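Local coordinates for protein multiheme cytochrome cf (Carboxydothermus ferrireducens DSM 11255, PDB 6QVM) that carries eleven c-type hemes in the S-layer of its host and probably passes electrons outward to insoluble Fe(III) minerals, at residues A[146-157]-A[168-176]. Residues are numbered along the deposited sequence; the frame is centred on the assembly and turned at random.
Sequences VAKVTANDLKKY and QKALVWAVK
With CG1 anti to the backbone N (chi1 164°), Val146 splits its two methyls: CG1 lies against Lys169 CB and the backbone N of Ala170, while CG2 sits over one face of the Trp173 indole, toward its rim, 3.6 Å from CD2. The Lys169 chain bends at chi3 (75°), which swings NZ round to Val149 O for a hydrogen bond of 2.9 Å; the donor approaches nearly head-on, at a C=O...N angle of 164°. Nearer the helix, Lys169 CB lies 3.6 Å from Val149 CG2. Were Lys169 an alanine, CB would still touch Val149 CG2, but Val149 O would probably lose its NZ donor and the methyl its contact with CE. Further along, Leu154 CD2 meets Val172 CG2 at 3.7 Å, and the Tyr157 ring brings CE2 to Val172 CG1 and OH to Val175 CG1. Met137 of helix 129-139, earlier in the chain, touches both Val146 and Trp173; the contact's centre lies about 56 Å from that of the chain. Segment 146-157 thus packs along one side of helix 165-176 mainly through apolar contacts, with one lysine-to-carbonyl bond that probably helps hold the type I turn Val146 to Val149 ahead of helix 151-154.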
loop_
_atom_site.group_PDB
_atom_site.type_symbol
_atom_site.label_atom_id
_atom_site.label_comp_id
_atom_site.label_asym_id
_atom_site.label_seq_id
_atom_site.Cartn_x
_atom_site.Cartn_y
_atom_site.Cartn_z
ATOM N N VAL A 146 43.622 21.438 -7.569
ATOM C CA VAL A 146 44.584 21.689 -6.503
ATOM C C VAL A 146 45.992 21.314 -6.948
ATOM O O VAL A 146 46.963 22.002 -6.614
ATOM C CB VAL A 146 44.154 20.933 -5.233
ATOM C CG1 VAL A 146 45.298 20.843 -4.236
ATOM C CG2 VAL A 146 42.955 21.615 -4.606
ATOM N N ALA A 147 46.128 20.235 -7.720
ATOM C CA ALA A 147 47.435 19.862 -8.251
ATOM C C ALA A 147 47.965 20.862 -9.274
ATOM O O ALA A 147 49.133 20.763 -9.665
ATOM C CB ALA A 147 47.363 18.469 -8.879
ATOM N N LYS A 148 47.142 21.812 -9.712
ATOM C CA LYS A 148 47.545 22.785 -10.720
ATOM C C LYS A 148 48.337 23.956 -10.153
ATOM O O LYS A 148 48.667 24.874 -10.911
ATOM C CB LYS A 148 46.315 23.323 -11.457
ATOM C CG LYS A 148 46.026 22.627 -12.772
ATOM C CD LYS A 148 44.960 23.361 -13.566
ATOM N N VAL A 149 48.648 23.962 -8.859
ATOM C CA VAL A 149 49.437 25.038 -8.273
ATOM C C VAL A 149 50.874 24.559 -8.135
ATOM O O VAL A 149 51.143 23.381 -7.868
ATOM C CB VAL A 149 48.869 25.530 -6.920
ATOM C CG1 VAL A 149 47.470 26.098 -7.105
ATOM C CG2 VAL A 149 48.882 24.417 -5.886
ATOM N N THR A 150 51.810 25.483 -8.326
ATOM C CA THR A 150 53.227 25.175 -8.435
ATOM C C THR A 150 53.968 25.695 -7.213
ATOM O O THR A 150 53.407 26.396 -6.364
ATOM C CB THR A 150 53.810 25.781 -9.715
ATOM O OG1 THR A 150 53.279 27.099 -9.884
ATOM C CG2 THR A 150 53.434 24.928 -10.922
ATOM N N ALA A 151 55.245 25.319 -7.128
ATOM C CA ALA A 151 56.070 25.721 -5.996
ATOM C C ALA A 151 56.189 27.234 -5.893
ATOM O O ALA A 151 56.392 27.763 -4.797
ATOM C CB ALA A 151 57.451 25.085 -6.109
ATOM N N ASN A 152 56.083 27.946 -7.016
ATOM C CA ASN A 152 56.126 29.404 -6.969
ATOM C C ASN A 152 54.849 29.979 -6.366
ATOM O O ASN A 152 54.893 31.020 -5.701
ATOM C CB ASN A 152 56.365 29.962 -8.369
ATOM C CG ASN A 152 57.436 29.194 -9.125
ATOM O OD1 ASN A 152 58.623 29.506 -9.030
ATOM N ND2 ASN A 152 57.022 28.180 -9.876
ATOM N N ASP A 153 53.706 29.327 -6.591
ATOM C CA ASP A 153 52.484 29.719 -5.897
ATOM C C ASP A 153 52.620 29.496 -4.395
ATOM O O ASP A 153 52.281 30.373 -3.592
ATOM C CB ASP A 153 51.286 28.945 -6.449
ATOM C CG ASP A 153 50.844 29.441 -7.810
ATOM O OD1 ASP A 153 50.768 30.672 -7.998
ATOM O OD2 ASP A 153 50.573 28.599 -8.692
ATOM N N LEU A 154 53.120 28.320 -4.001
ATOM C CA LEU A 154 53.306 28.018 -2.584
ATOM C C LEU A 154 54.177 29.064 -1.898
ATOM O O LEU A 154 53.896 29.470 -0.765
ATOM C CB LEU A 154 53.936 26.634 -2.421
ATOM C CG LEU A 154 53.059 25.384 -2.535
ATOM C CD1 LEU A 154 53.925 24.133 -2.477
ATOM C CD2 LEU A 154 51.999 25.339 -1.444
ATOM N N LYS A 155 55.229 29.521 -2.576
ATOM C CA LYS A 155 56.222 30.372 -1.936
ATOM C C LYS A 155 55.737 31.797 -1.705
ATOM O O LYS A 155 56.448 32.578 -1.062
ATOM C CB LYS A 155 57.501 30.383 -2.769
ATOM C CG LYS A 155 58.459 29.265 -2.372
ATOM C CD LYS A 155 59.413 28.893 -3.484
ATOM C CE LYS A 155 60.277 27.714 -3.065
ATOM N NZ LYS A 155 60.662 26.879 -4.233
ATOM N N LYS A 156 54.546 32.148 -2.196
ATOM C CA LYS A 156 53.950 33.454 -1.935
ATOM C C LYS A 156 53.553 33.555 -0.471
ATOM O O LYS A 156 53.124 34.618 -0.010
ATOM C CB LYS A 156 52.724 33.683 -2.832
ATOM C CG LYS A 156 53.038 34.109 -4.261
ATOM C CD LYS A 156 53.306 35.599 -4.346
ATOM N N TYR A 157 53.711 32.465 0.277
ATOM C CA TYR A 157 53.201 32.359 1.638
ATOM C C TYR A 157 54.325 31.928 2.565
ATOM O O TYR A 157 54.964 30.896 2.337
ATOM C CB TYR A 157 52.028 31.385 1.697
ATOM C CG TYR A 157 50.836 31.904 0.932
ATOM C CD1 TYR A 157 49.942 32.777 1.528
ATOM C CD2 TYR A 157 50.614 31.538 -0.391
ATOM C CE1 TYR A 157 48.844 33.262 0.841
ATOM C CE2 TYR A 157 49.520 32.022 -1.092
ATOM C CZ TYR A 157 48.634 32.882 -0.471
ATOM O OH TYR A 157 47.543 33.362 -1.170
ATOM N N GLN A 168 49.053 21.180 1.761
ATOM C CA GLN A 168 49.780 22.385 1.369
ATOM C C GLN A 168 49.160 23.039 0.140
ATOM O O GLN A 168 48.793 24.219 0.164
ATOM C CB GLN A 168 51.252 22.056 1.117
ATOM C CG GLN A 168 52.089 21.975 2.382
ATOM C CD GLN A 168 53.565 21.796 2.092
ATOM O OE1 GLN A 168 53.945 21.392 0.996
ATOM N NE2 GLN A 168 54.404 22.113 3.070
ATOM N N LYS A 169 49.052 22.290 -0.956
ATOM C CA LYS A 169 48.504 22.863 -2.181
ATOM C C LYS A 169 47.031 23.210 -2.014
ATOM O O LYS A 169 46.545 24.193 -2.588
ATOM C CB LYS A 169 48.705 21.899 -3.345
ATOM C CG LYS A 169 49.815 20.882 -3.120
ATOM C CD LYS A 169 50.259 20.263 -4.429
ATOM C CE LYS A 169 51.114 21.231 -5.218
ATOM N NZ LYS A 169 51.284 20.795 -6.627
ATOM N N ALA A 170 46.302 22.411 -1.232
ATOM C CA ALA A 170 44.878 22.663 -1.027
ATOM C C ALA A 170 44.655 23.969 -0.279
ATOM O O ALA A 170 43.743 24.739 -0.605
ATOM C CB ALA A 170 44.239 21.504 -0.268
ATOM N N LEU A 171 45.490 24.239 0.724
ATOM C CA LEU A 171 45.325 25.456 1.512
ATOM C C LEU A 171 45.544 26.708 0.670
ATOM O O LEU A 171 44.931 27.747 0.936
ATOM C CB LEU A 171 46.278 25.431 2.705
ATOM C CG LEU A 171 46.170 26.500 3.794
ATOM C CD1 LEU A 171 44.743 26.636 4.293
ATOM C CD2 LEU A 171 47.100 26.143 4.943
ATOM N N VAL A 172 46.409 26.628 -0.342
ATOM C CA VAL A 172 46.649 27.777 -1.206
ATOM C C VAL A 172 45.537 27.911 -2.241
ATOM O O VAL A 172 45.090 29.021 -2.557
ATOM C CB VAL A 172 48.039 27.669 -1.856
ATOM C CG1 VAL A 172 48.310 28.869 -2.737
ATOM C CG2 VAL A 172 49.100 27.513 -0.788
ATOM N N TRP A 173 45.092 26.784 -2.804
ATOM C CA TRP A 173 43.933 26.795 -3.695
ATOM C C TRP A 173 42.728 27.431 -3.013
ATOM O O TRP A 173 42.033 28.271 -3.596
ATOM C CB TRP A 173 43.597 25.368 -4.150
ATOM C CG TRP A 173 42.189 25.210 -4.648
ATOM C CD1 TRP A 173 41.694 25.627 -5.851
ATOM C CD2 TRP A 173 41.097 24.591 -3.955
ATOM N NE1 TRP A 173 40.361 25.306 -5.948
ATOM C CE2 TRP A 173 39.971 24.668 -4.799
ATOM C CE3 TRP A 173 40.961 23.982 -2.702
ATOM C CZ2 TRP A 173 38.729 24.156 -4.434
ATOM C CZ3 TRP A 173 39.726 23.471 -2.343
ATOM C CH2 TRP A 173 38.628 23.562 -3.204
ATOM N N ALA A 174 42.489 27.057 -1.757
ATOM C CA ALA A 174 41.335 27.578 -1.032
ATOM C C ALA A 174 41.439 29.082 -0.798
ATOM O O ALA A 174 40.412 29.760 -0.694
ATOM C CB ALA A 174 41.176 26.843 0.296
ATOM N N VAL A 175 42.655 29.615 -0.706
ATOM C CA VAL A 175 42.845 31.045 -0.493
ATOM C C VAL A 175 42.793 31.814 -1.808
ATOM O O VAL A 175 42.258 32.924 -1.867
ATOM C CB VAL A 175 44.162 31.291 0.267
ATOM C CG1 VAL A 175 44.519 32.767 0.262
ATOM C CG2 VAL A 175 44.041 30.787 1.696
ATOM N N LYS A 176 43.336 31.243 -2.884
ATOM C CA LYS A 176 43.143 31.842 -4.199
ATOM C C LYS A 176 41.664 31.896 -4.557
ATOM O O LYS A 176 41.184 32.899 -5.101
ATOM C CB LYS A 176 43.919 31.056 -5.252
#